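Local coordinates for hemolysin-related protein (Vibrio cholerae serotype O1, PDB 6MLT) that forms part of the extracellular biofilm matrix, binds metal ions and probably recognises carbohydrates in biofilm adhesion, at residues A96-A101 and H179-S184; E197-G202 and L237-P242; N201-L204 and A210-W213; W213-N218 and K263-N268; A227-D232 and S441-V446. All coordinates share one frame; numbering follows the deposited sequence.

Contact 1 of 5, residues A96-A101 and H179-S184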
# COMPACT_ATOMS: atom_id res chain seq x y z
N ALA A 96 7.39 25.01 -5.68
CA ALA A 96 8.61 24.23 -5.60
C ALA A 96 8.67 23.33 -4.38
O ALA A 96 9.61 22.54 -4.25
CB ALA A 96 9.83 25.17 -5.61
N ARG A 97 7.68 23.41 -3.48
CA ARG A 97 7.70 22.64 -2.25
C ARG A 97 6.92 21.33 -2.34
O ARG A 97 7.13 20.45 -1.50
CB ARG A 97 7.12 23.47 -1.09
CG ARG A 97 7.90 24.75 -0.81
CD ARG A 97 7.11 25.71 0.05
NE ARG A 97 6.03 26.33 -0.70
CZ ARG A 97 5.31 27.36 -0.27
NH1 ARG A 97 5.55 27.89 0.92
NH2 ARG A 97 4.36 27.87 -1.04
N TYR A 98 6.03 21.19 -3.32
CA TYR A 98 5.19 20.01 -3.46
C TYR A 98 5.43 19.37 -4.82
O TYR A 98 5.48 20.07 -5.84
CB TYR A 98 3.71 20.36 -3.30
CG TYR A 98 3.33 20.87 -1.93
CD1 TYR A 98 2.93 20.00 -0.93
CD2 TYR A 98 3.35 22.24 -1.64
CE1 TYR A 98 2.56 20.46 0.33
CE2 TYR A 98 2.99 22.71 -0.39
CZ TYR A 98 2.60 21.82 0.59
OH TYR A 98 2.24 22.26 1.83
N ALA A 99 5.59 18.06 -4.83
CA ALA A 99 5.72 17.37 -6.09
C ALA A 99 4.42 17.48 -6.88
O ALA A 99 3.33 17.40 -6.30
CB ALA A 99 6.05 15.89 -5.87
N PRO A 100 4.49 17.68 -8.19
CA PRO A 100 3.28 17.55 -9.01
C PRO A 100 2.82 16.10 -9.07
O PRO A 100 3.42 15.23 -8.44
CB PRO A 100 3.71 18.07 -10.38
CG PRO A 100 5.17 17.97 -10.40
CD PRO A 100 5.67 18.05 -8.99
N ALA A 101 1.74 15.84 -9.81
CA ALA A 101 1.22 14.49 -10.00
C ALA A 101 1.00 14.27 -11.48
O ALA A 101 0.69 15.20 -12.22
CB ALA A 101 -0.09 14.28 -9.25
N HIS A 179 -12.68 22.61 0.17
CA HIS A 179 -12.38 22.47 1.59
C HIS A 179 -11.23 23.39 1.95
O HIS A 179 -10.49 23.88 1.08
CB HIS A 179 -12.08 21.01 1.99
CG HIS A 179 -10.96 20.36 1.23
ND1 HIS A 179 -9.64 20.73 1.39
CD2 HIS A 179 -10.96 19.34 0.34
CE1 HIS A 179 -8.87 19.98 0.61
NE2 HIS A 179 -9.65 19.13 -0.04
N ASP A 180 -11.11 23.66 3.25
CA ASP A 180 -10.01 24.45 3.79
C ASP A 180 -8.67 23.83 3.41
O ASP A 180 -8.56 22.63 3.16
CB ASP A 180 -10.10 24.54 5.31
CG ASP A 180 -11.27 25.39 5.79
OD1 ASP A 180 -11.67 26.32 5.06
OD2 ASP A 180 -11.78 25.12 6.90
N TRP A 181 -7.64 24.67 3.41
CA TRP A 181 -6.31 24.23 3.00
C TRP A 181 -5.90 22.94 3.68
O TRP A 181 -5.98 22.81 4.91
CB TRP A 181 -5.29 25.32 3.29
CG TRP A 181 -3.89 24.86 3.02
CD1 TRP A 181 -3.30 24.70 1.80
CD2 TRP A 181 -2.90 24.49 3.99
NE1 TRP A 181 -2.01 24.26 1.95
CE2 TRP A 181 -1.74 24.12 3.29
CE3 TRP A 181 -2.89 24.45 5.39
CZ2 TRP A 181 -0.58 23.72 3.93
CZ3 TRP A 181 -1.73 24.04 6.02
CH2 TRP A 181 -0.59 23.68 5.29
N ALA A 182 -5.44 21.99 2.88
CA ALA A 182 -4.90 20.74 3.39
C ALA A 182 -3.61 20.42 2.64
O ALA A 182 -3.63 20.29 1.41
CB ALA A 182 -5.92 19.61 3.22
N PRO A 183 -2.47 20.30 3.32
CA PRO A 183 -1.24 19.94 2.58
C PRO A 183 -1.33 18.58 1.92
O PRO A 183 -0.63 18.35 0.92
CB PRO A 183 -0.14 19.99 3.65
CG PRO A 183 -0.85 19.88 4.96
CD PRO A 183 -2.22 20.50 4.75
N SER A 184 -2.17 17.69 2.44
CA SER A 184 -2.26 16.31 1.98
C SER A 184 -3.70 15.86 1.85
O SER A 184 -4.51 16.05 2.77
CB SER A 184 -1.55 15.37 2.97
OG SER A 184 -1.85 14.03 2.65
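Y98 reaches the corner formed by W181 and P183 with its hydroxyl. The oxygen OH lies at the edge of the W181 indole, in the plane of that ring, 3.8 Å from CZ2. The same OH is 3.8 Å from CB of P183. Behind it, the ring carbon CE1 of Y98 comes within 3.9 Å of the carbonyl O of P183, approaching obliquely. Y98 therefore stacks on neither partner. CG of Y98 sits beside its backbone N and opposite the carbonyl carbon (chi1 -64°), a setting that carries the ring across to this corner. Both segments are links between sheets of an eight-bladed beta-propeller: 96-101 leads from strand 93-94 into strand 101-103, whereas the loop 179-184 runs from strand 174-178, the outermost of its four-stranded blade, to strand 185-188 of the next. Within the second link, W181 swings its indole back under the proline, CG being anti to the backbone N (chi1 174°), and CD of P183 lies 3.5 Å above the indole plane, toward the rim. The indole is held further by NE1, which donates a hydrogen bond to V146 O, and by an edge-to-face meeting with W143. Elsewhere the Y98 ring meets W521, their planes about 50° apart, while the P183 side chain also touches W222.

Contact 2 of 5, residues E197-G202 and L237-P242. With NA (sodium ion), chain F.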
# COMPACT_ATOMS: atom_id res chain seq x y z
N GLU A 197 -13.79 7.54 -0.18
CA GLU A 197 -13.86 8.77 0.59
C GLU A 197 -12.54 9.54 0.46
O GLU A 197 -11.52 8.99 0.02
CB GLU A 197 -14.17 8.47 2.05
CG GLU A 197 -15.60 7.98 2.32
CD GLU A 197 -15.92 6.62 1.70
OE1 GLU A 197 -15.28 5.61 2.08
OE2 GLU A 197 -16.82 6.57 0.82
N VAL A 198 -12.57 10.81 0.84
CA VAL A 198 -11.42 11.70 0.74
C VAL A 198 -11.00 12.09 2.15
O VAL A 198 -11.81 12.60 2.93
CB VAL A 198 -11.74 12.95 -0.10
CG1 VAL A 198 -10.54 13.89 -0.14
CG2 VAL A 198 -12.13 12.56 -1.51
N PHE A 199 -9.74 11.84 2.49
CA PHE A 199 -9.19 12.20 3.79
C PHE A 199 -8.20 13.35 3.60
O PHE A 199 -7.21 13.21 2.88
CB PHE A 199 -8.50 11.02 4.46
CG PHE A 199 -7.97 11.34 5.82
CD1 PHE A 199 -8.82 11.41 6.90
CD2 PHE A 199 -6.62 11.62 6.00
CE1 PHE A 199 -8.34 11.72 8.16
CE2 PHE A 199 -6.13 11.94 7.25
CZ PHE A 199 -6.99 11.99 8.33
N ALA A 200 -8.47 14.47 4.27
CA ALA A 200 -7.64 15.65 4.11
C ALA A 200 -7.64 16.43 5.42
O ALA A 200 -8.70 16.84 5.90
CB ALA A 200 -8.14 16.53 2.96
N ASN A 201 -6.45 16.62 5.99
CA ASN A 201 -6.25 17.43 7.19
C ASN A 201 -7.18 16.99 8.32
O ASN A 201 -7.82 17.80 8.99
CB ASN A 201 -6.44 18.91 6.86
CG ASN A 201 -5.95 19.83 7.97
OD1 ASN A 201 -5.38 19.38 8.97
ND2 ASN A 201 -6.17 21.12 7.79
N GLY A 202 -7.24 15.67 8.54
CA GLY A 202 -7.98 15.12 9.64
C GLY A 202 -9.45 14.86 9.37
O GLY A 202 -10.10 14.18 10.17
N LEU A 237 -5.61 3.88 8.97
CA LEU A 237 -5.08 5.15 8.47
C LEU A 237 -3.98 5.62 9.40
O LEU A 237 -4.19 5.71 10.62
CB LEU A 237 -6.21 6.17 8.39
CG LEU A 237 -6.03 7.47 7.61
CD1 LEU A 237 -5.78 7.20 6.14
CD2 LEU A 237 -7.27 8.33 7.81
N VAL A 238 -2.80 5.89 8.85
CA VAL A 238 -1.68 6.44 9.61
C VAL A 238 -1.57 7.92 9.29
O VAL A 238 -1.54 8.30 8.11
CB VAL A 238 -0.36 5.71 9.26
CG1 VAL A 238 0.75 6.17 10.20
CG2 VAL A 238 -0.54 4.21 9.35
N VAL A 239 -1.49 8.76 10.32
CA VAL A 239 -1.47 10.21 10.14
C VAL A 239 -0.33 10.82 10.95
O VAL A 239 0.02 10.33 12.03
CB VAL A 239 -2.81 10.85 10.54
CG1 VAL A 239 -3.95 10.26 9.73
CG2 VAL A 239 -3.08 10.68 12.03
N SER A 240 0.22 11.92 10.44
CA SER A 240 1.31 12.66 11.07
C SER A 240 0.89 14.11 11.30
O SER A 240 0.34 14.75 10.39
CB SER A 240 2.58 12.64 10.21
OG SER A 240 3.19 11.36 10.18
N VAL A 241 1.16 14.61 12.50
CA VAL A 241 1.00 16.03 12.83
C VAL A 241 2.38 16.58 13.18
O VAL A 241 2.90 16.26 14.25
CB VAL A 241 0.02 16.23 13.99
CG1 VAL A 241 -0.13 17.71 14.33
CG2 VAL A 241 -1.34 15.61 13.66
N PRO A 242 3.01 17.38 12.32
CA PRO A 242 4.38 17.81 12.61
C PRO A 242 4.48 18.95 13.61
O PRO A 242 5.46 19.04 14.36
CB PRO A 242 4.91 18.24 11.23
CG PRO A 242 3.69 18.60 10.45
CD PRO A 242 2.60 17.70 10.94
NA NA F . -16.70 4.04 0.63
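The one CH-pi contact joins F199 to L237: methyl CD2 of L237 stands over the centre of the phenyl ring, 3.4 Å from the ring centroid and 7° off the ring normal. All six ring carbons are consequently at nearly the same distance from that methyl. F199 extends its ring toward strand 237-241 with CG anti to its backbone N (chi1 -178°), and the leucine side chain rises to meet it. Ordinary apolar packing adds V239, whose CG1 approaches CE2 of F199 at 3.7 Å from an oblique direction, the two side chains crossing at about a right angle. L237 and V239 thus grip the phenyl from two positions, two residues apart, on the same face of one strand. The interface continues on to I186, F188 and W213, which L237 also touches, and to S224, met by both F199 and V239. Metal coordination is separate and lies at the start of strand 197-200. There the carboxylate of E197 chelates a sodium ion through both oxygens, OE1 at 2.6 Å and OE2 at 2.5 Å from the metal. D189, N191 and D193 with their side chains and Q195 with its backbone O complete the site, while S190 hydrogen-bonds to OE1. The hydrophobic layer between strands 197-200 and 237-241 is the face-to-face packing of adjacent blades in a beta-propeller, and the acidic loop closed by a bidentate glutamate resembles the calcium-binding loops of FG-GAP repeats, here occupied by sodium.

Contact 3 of 5, residues N201-L204 and A210-W213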
# COMPACT_ATOMS: atom_id res chain seq x y z
N ASN A 201 -6.45 16.62 5.99
CA ASN A 201 -6.25 17.43 7.19
C ASN A 201 -7.18 16.99 8.32
O ASN A 201 -7.82 17.80 8.99
CB ASN A 201 -6.44 18.91 6.86
CG ASN A 201 -5.95 19.83 7.97
OD1 ASN A 201 -5.38 19.38 8.97
ND2 ASN A 201 -6.17 21.12 7.79
N GLY A 202 -7.24 15.67 8.54
CA GLY A 202 -7.98 15.12 9.64
C GLY A 202 -9.45 14.86 9.37
O GLY A 202 -10.10 14.18 10.17
N THR A 203 -10.00 15.38 8.27
CA THR A 203 -11.42 15.22 7.97
C THR A 203 -11.61 14.17 6.89
O THR A 203 -10.93 14.21 5.86
CB THR A 203 -12.03 16.54 7.50
OG1 THR A 203 -11.82 17.55 8.50
CG2 THR A 203 -13.52 16.39 7.25
N LEU A 204 -12.54 13.25 7.12
CA LEU A 204 -12.96 12.29 6.11
C LEU A 204 -14.27 12.78 5.48
O LEU A 204 -15.26 12.99 6.19
CB LEU A 204 -13.14 10.88 6.69
CG LEU A 204 -13.29 9.80 5.62
CD1 LEU A 204 -11.97 9.58 4.89
CD2 LEU A 204 -13.81 8.49 6.21
N ALA A 210 -19.63 15.51 1.52
CA ALA A 210 -20.36 15.37 2.77
C ALA A 210 -19.42 14.94 3.89
O ALA A 210 -18.59 14.05 3.72
CB ALA A 210 -21.49 14.36 2.63
N TYR A 211 -19.56 15.59 5.04
CA TYR A 211 -18.70 15.32 6.19
C TYR A 211 -19.05 13.97 6.81
O TYR A 211 -20.23 13.69 7.07
CB TYR A 211 -18.88 16.44 7.20
CG TYR A 211 -18.24 16.25 8.56
CD1 TYR A 211 -18.93 15.63 9.59
CD2 TYR A 211 -16.96 16.73 8.81
CE1 TYR A 211 -18.36 15.48 10.84
CE2 TYR A 211 -16.38 16.58 10.06
CZ TYR A 211 -17.09 15.95 11.06
OH TYR A 211 -16.52 15.81 12.30
N LEU A 212 -18.04 13.14 7.06
CA LEU A 212 -18.24 11.87 7.75
C LEU A 212 -17.70 11.90 9.17
O LEU A 212 -18.45 11.65 10.12
CB LEU A 212 -17.59 10.72 6.98
CG LEU A 212 -18.28 10.34 5.66
CD1 LEU A 212 -17.45 9.32 4.91
CD2 LEU A 212 -19.69 9.82 5.90
N TRP A 213 -16.41 12.19 9.35
CA TRP A 213 -15.84 12.33 10.68
C TRP A 213 -14.55 13.11 10.58
O TRP A 213 -14.03 13.38 9.49
CB TRP A 213 -15.61 10.97 11.34
CG TRP A 213 -14.81 9.96 10.58
CD1 TRP A 213 -15.30 8.87 9.91
CD2 TRP A 213 -13.38 9.91 10.44
NE1 TRP A 213 -14.26 8.15 9.36
CE2 TRP A 213 -13.08 8.76 9.67
CE3 TRP A 213 -12.34 10.71 10.89
CZ2 TRP A 213 -11.77 8.41 9.34
CZ3 TRP A 213 -11.04 10.36 10.56
CH2 TRP A 213 -10.77 9.22 9.78
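L204 bonds to the opposite strand through both its backbone N and its backbone O. The N donates to W213 O at 2.8 Å, and the O accepts from L212 N at 2.9 Å. A weak third bond comes from W213 N to the same L204 O. Two successive residues thus face one, a classic beta bulge in the antiparallel hairpin of strands 203-205 and 211-214. Beside these bonds, CA of T203 makes a C-H...O contact with W213 O. Packing follows on the face shared by L204 and W213. CB of L204 stands over the six-membered ring of the indole, 3.8 Å from its centroid, and CD2 lies tight against NE1 at 3.2 Å. That NE1 has a weak hydrogen bond to H258 O. W213 reaches back over the leucine because CG sits between its backbone N and carbonyl carbon (chi1 53°). CD1 of L212 adds a looser contact at 4.0 Å from CD2 of L204. On the other face, CG2 of T203 touches CD2 of Y211 at 3.8 Å, while OG1 of T203 is hydrogen-bonded to OE1 of Q214. The bulge therefore gathers two N-H groups on one carbonyl, and the indole covers CB and CD2 of the doubly bonded leucine.

Contact 4 of 5, residues W213-N218 and K263-N268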
# COMPACT_ATOMS: atom_id res chain seq x y z
N TRP A 213 -16.41 12.19 9.35
CA TRP A 213 -15.84 12.33 10.68
C TRP A 213 -14.55 13.11 10.58
O TRP A 213 -14.03 13.38 9.49
CB TRP A 213 -15.61 10.97 11.34
CG TRP A 213 -14.81 9.96 10.58
CD1 TRP A 213 -15.30 8.87 9.91
CD2 TRP A 213 -13.38 9.91 10.44
NE1 TRP A 213 -14.26 8.15 9.36
CE2 TRP A 213 -13.08 8.76 9.67
CE3 TRP A 213 -12.34 10.71 10.89
CZ2 TRP A 213 -11.77 8.41 9.34
CZ3 TRP A 213 -11.04 10.36 10.56
CH2 TRP A 213 -10.77 9.22 9.78
N GLN A 214 -14.02 13.47 11.74
CA GLN A 214 -12.84 14.31 11.79
C GLN A 214 -12.01 13.93 13.01
O GLN A 214 -12.53 13.85 14.12
CB GLN A 214 -13.24 15.78 11.86
CG GLN A 214 -12.10 16.75 11.82
CD GLN A 214 -12.58 18.16 11.58
OE1 GLN A 214 -13.19 18.45 10.55
NE2 GLN A 214 -12.35 19.04 12.55
N TYR A 215 -10.72 13.68 12.79
CA TYR A 215 -9.79 13.43 13.88
C TYR A 215 -9.36 14.77 14.47
O TYR A 215 -8.84 15.63 13.76
CB TYR A 215 -8.58 12.65 13.38
CG TYR A 215 -7.57 12.36 14.47
CD1 TYR A 215 -7.92 11.60 15.57
CD2 TYR A 215 -6.27 12.84 14.39
CE1 TYR A 215 -7.01 11.33 16.57
CE2 TYR A 215 -5.35 12.57 15.39
CZ TYR A 215 -5.73 11.81 16.48
OH TYR A 215 -4.85 11.53 17.48
N GLN A 216 -9.58 14.94 15.77
CA GLN A 216 -9.21 16.17 16.46
C GLN A 216 -7.73 16.12 16.81
O GLN A 216 -7.30 15.29 17.61
CB GLN A 216 -10.07 16.35 17.72
N ALA A 217 -6.95 17.00 16.19
CA ALA A 217 -5.52 17.10 16.43
C ALA A 217 -5.19 18.49 16.95
O ALA A 217 -6.01 19.40 16.92
CB ALA A 217 -4.74 16.80 15.14
N ASN A 218 -3.95 18.64 17.42
CA ASN A 218 -3.49 19.89 18.01
C ASN A 218 -2.89 20.85 16.98
O ASN A 218 -2.55 21.98 17.34
CB ASN A 218 -2.48 19.57 19.11
CG ASN A 218 -3.05 18.66 20.19
OD1 ASN A 218 -2.51 17.60 20.50
ND2 ASN A 218 -4.17 19.07 20.75
N LYS A 263 -6.63 3.92 17.12
CA LYS A 263 -6.04 2.65 17.51
C LYS A 263 -4.91 2.88 18.51
O LYS A 263 -4.91 2.31 19.60
CB LYS A 263 -5.52 1.90 16.28
CG LYS A 263 -4.99 0.51 16.60
CD LYS A 263 -4.36 -0.16 15.40
CE LYS A 263 -3.65 -1.44 15.81
NZ LYS A 263 -3.22 -2.25 14.65
N TRP A 264 -3.94 3.70 18.14
CA TRP A 264 -2.93 4.18 19.07
C TRP A 264 -2.35 5.48 18.53
O TRP A 264 -2.47 5.79 17.34
CB TRP A 264 -1.82 3.15 19.32
CG TRP A 264 -1.12 2.66 18.08
CD1 TRP A 264 -1.41 1.53 17.38
CD2 TRP A 264 0.01 3.26 17.42
NE1 TRP A 264 -0.54 1.39 16.31
CE2 TRP A 264 0.34 2.44 16.32
CE3 TRP A 264 0.77 4.41 17.66
CZ2 TRP A 264 1.40 2.74 15.46
CZ3 TRP A 264 1.82 4.70 16.80
CH2 TRP A 264 2.12 3.87 15.71
N ARG A 265 -1.75 6.26 19.43
CA ARG A 265 -1.10 7.50 19.05
C ARG A 265 0.10 7.72 19.96
O ARG A 265 0.15 7.22 21.09
CB ARG A 265 -2.05 8.70 19.12
CG ARG A 265 -2.47 9.08 20.53
CD ARG A 265 -3.44 10.26 20.53
NE ARG A 265 -2.79 11.53 20.20
CZ ARG A 265 -2.04 12.23 21.05
NH1 ARG A 265 -1.80 11.79 22.28
NH2 ARG A 265 -1.51 13.39 20.66
N VAL A 266 1.08 8.46 19.45
CA VAL A 266 2.30 8.76 20.17
C VAL A 266 2.62 10.24 20.02
O VAL A 266 2.65 10.76 18.90
CB VAL A 266 3.48 7.90 19.66
CG1 VAL A 266 4.80 8.36 20.29
CG2 VAL A 266 3.24 6.42 19.98
N ASN A 267 2.85 10.91 21.14
CA ASN A 267 3.52 12.20 21.16
C ASN A 267 4.89 11.95 21.78
O ASN A 267 4.98 11.41 22.89
CB ASN A 267 2.75 13.24 21.96
CG ASN A 267 3.57 14.48 22.25
OD1 ASN A 267 4.05 14.67 23.36
ND2 ASN A 267 3.79 15.29 21.22
N ASN A 268 5.94 12.30 21.05
CA ASN A 268 7.30 11.94 21.44
C ASN A 268 8.14 13.21 21.54
O ASN A 268 8.65 13.71 20.54
CB ASN A 268 7.91 10.96 20.44
CG ASN A 268 9.29 10.52 20.85
OD1 ASN A 268 9.79 10.89 21.92
ND2 ASN A 268 9.92 9.71 20.01
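Y215 and R265 meet across two backbones that stay well apart, the nearest CA atoms being those of N218 and N267 at 10.9 Å. Side chains alone span the gap, chiefly those of Y215 and R265. Y215 runs out with CG anti to its backbone N (chi1 180°) and brings its hydroxyl to the edge of the R265 guanidinium, near the plane of that group, with OH 3.4 Å from NE. The same OH is 3.6 Å from CD of R265, so the tyrosine tip lies against the bend where the aliphatic chain becomes the charged group. The two side chains cross at about a right angle, and the ring and guanidinium planes are 38° apart. Each segment belongs to the last strand of a four-stranded propeller blade, or to the chain just beyond it: 213-218 leaves strand 211-214, and 263-268 contains the end of strand 262-266, the edge of the following blade. E252, on the strand next to 262-266, joins the two polar ends: its OE2 is hydrogen-bonded to Y215 OH, and its OE1 forms a salt bridge with NH2 of R265. The shared carboxylate is a common partner for the phenol and the guanidinium at the surface, and probably offsets the arginine charge. R265 folds at chi3 (-72°) on its way there. Farther along, OD1 of N218 lies 4.3 Å from NH2 of R265, obliquely to the guanidinium, and the N218 side chain also touches N250.

Contact 5 of 5, residues A227-D232 and S441-V446. With NA (sodium ion), chain G.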
# COMPACT_ATOMS: atom_id res chain seq x y z
N ALA A 227 -3.25 1.32 5.21
CA ALA A 227 -2.64 -0.00 5.29
C ALA A 227 -3.50 -0.86 6.21
O ALA A 227 -4.35 -0.37 6.94
CB ALA A 227 -1.21 0.06 5.80
N ASN A 228 -3.24 -2.16 6.16
CA ASN A 228 -3.86 -3.11 7.08
C ASN A 228 -2.86 -3.40 8.20
O ASN A 228 -1.79 -3.96 7.95
CB ASN A 228 -4.27 -4.39 6.37
CG ASN A 228 -5.18 -5.25 7.22
OD1 ASN A 228 -5.65 -4.82 8.28
ND2 ASN A 228 -5.43 -6.48 6.77
N LEU A 229 -3.22 -3.00 9.42
CA LEU A 229 -2.32 -3.12 10.56
C LEU A 229 -2.92 -3.95 11.69
O LEU A 229 -2.45 -3.86 12.83
CB LEU A 229 -1.96 -1.72 11.07
CG LEU A 229 -1.22 -0.84 10.07
CD1 LEU A 229 -1.17 0.59 10.56
CD2 LEU A 229 0.19 -1.37 9.81
N ASP A 230 -3.93 -4.76 11.40
CA ASP A 230 -4.53 -5.63 12.42
C ASP A 230 -5.06 -6.88 11.73
O ASP A 230 -4.61 -7.23 10.63
CB ASP A 230 -5.60 -4.87 13.22
CG ASP A 230 -6.74 -4.38 12.36
OD1 ASP A 230 -6.90 -4.88 11.23
OD2 ASP A 230 -7.49 -3.49 12.82
N GLY A 231 -6.03 -7.55 12.35
CA GLY A 231 -6.48 -8.85 11.90
C GLY A 231 -7.75 -8.88 11.08
O GLY A 231 -8.25 -9.97 10.79
N ASP A 232 -8.30 -7.73 10.68
CA ASP A 232 -9.50 -7.68 9.86
C ASP A 232 -9.16 -7.15 8.47
O ASP A 232 -8.06 -6.65 8.22
CB ASP A 232 -10.59 -6.83 10.51
CG ASP A 232 -10.16 -5.38 10.73
OD1 ASP A 232 -9.67 -4.75 9.77
OD2 ASP A 232 -10.33 -4.88 11.86
N SER A 441 2.56 -8.96 11.89
CA SER A 441 3.79 -8.85 12.68
C SER A 441 4.97 -8.39 11.84
O SER A 441 5.99 -7.97 12.40
CB SER A 441 4.11 -10.19 13.33
OG SER A 441 4.40 -11.17 12.35
N HIS A 442 4.87 -8.48 10.51
CA HIS A 442 5.93 -8.04 9.61
C HIS A 442 5.84 -6.56 9.24
O HIS A 442 6.79 -6.02 8.68
CB HIS A 442 5.88 -8.88 8.33
CG HIS A 442 4.60 -8.73 7.57
ND1 HIS A 442 3.42 -9.34 7.95
CD2 HIS A 442 4.30 -8.02 6.45
CE1 HIS A 442 2.46 -9.03 7.10
NE2 HIS A 442 2.97 -8.22 6.19
N MET A 443 4.72 -5.91 9.55
CA MET A 443 4.48 -4.53 9.12
C MET A 443 5.17 -3.54 10.05
O MET A 443 5.26 -3.74 11.27
CB MET A 443 2.98 -4.23 9.09
CG MET A 443 2.20 -5.02 8.04
SD MET A 443 2.77 -4.67 6.37
CE MET A 443 2.32 -2.94 6.22
N GLY A 444 5.63 -2.44 9.46
CA GLY A 444 6.20 -1.35 10.23
C GLY A 444 5.74 -0.01 9.68
O GLY A 444 5.34 0.11 8.52
N ILE A 445 5.79 0.98 10.56
CA ILE A 445 5.50 2.37 10.23
C ILE A 445 6.75 3.17 10.57
O ILE A 445 7.19 3.17 11.72
CB ILE A 445 4.29 2.91 11.01
CG1 ILE A 445 3.04 2.10 10.68
CG2 ILE A 445 4.07 4.38 10.73
CD1 ILE A 445 2.02 2.10 11.80
N VAL A 446 7.32 3.86 9.58
CA VAL A 446 8.57 4.58 9.78
C VAL A 446 8.38 6.02 9.35
O VAL A 446 7.71 6.30 8.35
CB VAL A 446 9.74 3.91 9.03
CG1 VAL A 446 9.53 3.96 7.52
CG2 VAL A 446 11.07 4.54 9.42
NA NA G . -7.58 -3.87 9.33
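L229 leaves the metal loop beside strand 443-446, and its branches divide between M443 and I445. From CB the chain turns with CG beside the backbone N and opposite the carbonyl carbon (chi1 -61°), which lets the two methyls reach the strand. CD2 comes against CB of M443 at 4.1 Å, the two side chains crossing at about a right angle. CD1 goes the other way and meets the terminal CD1 of I445 at 3.7 Å, the tightest touch of the interface; V238 and V255 close around the leucine from neighbouring strands. One step back along the loop, the carbonyl O of N228 lies 4.1 Å from CG of M443, whose chain is folded at chi2 and chi3. The polar side of the loop is turned to a sodium ion. OD1 of N228 binds the metal at 2.4 Å, and OD1 of D230 and OD1 of D232 bind it at 2.3 Å each. K234 supplies its backbone O and E236 both carboxylate oxygens. The ligand D230 is further fixed by an Asx turn: the backbone N of D232 donates to OD1 of D230 at 3.2 Å, nearly straight (170°) but 54° out of the carboxylate plane. L229 N bonds to E236. Such a loop, with mostly acidic ligands at every second position from N228 to E236 and a hydrophobic residue tucked into the core, resembles the EF-hand-like metal loops of FG-GAP propeller blades, here carrying sodium and seated against the next blade.

How the contacts relate
From the N terminus, contact 1 closes first, tying two inter-blade links together across 77 residues, and it finishes before any other contact opens. Contacts 2 and 3 then start from the same stretch and share N201 and G202. Contact 3 closes almost at once, as a local hairpin, whereas contact 2 runs on into the next blade. Contact 4 opens on W213, where contact 3 ends, and crosses contact 2, so these two join the same pair of sheets at different depths. Contact 5 crosses both of them and makes the longest closure, 208 residues, which include the beta-prism lectin region, bringing the propeller chain back beside the blade of strand 236-241.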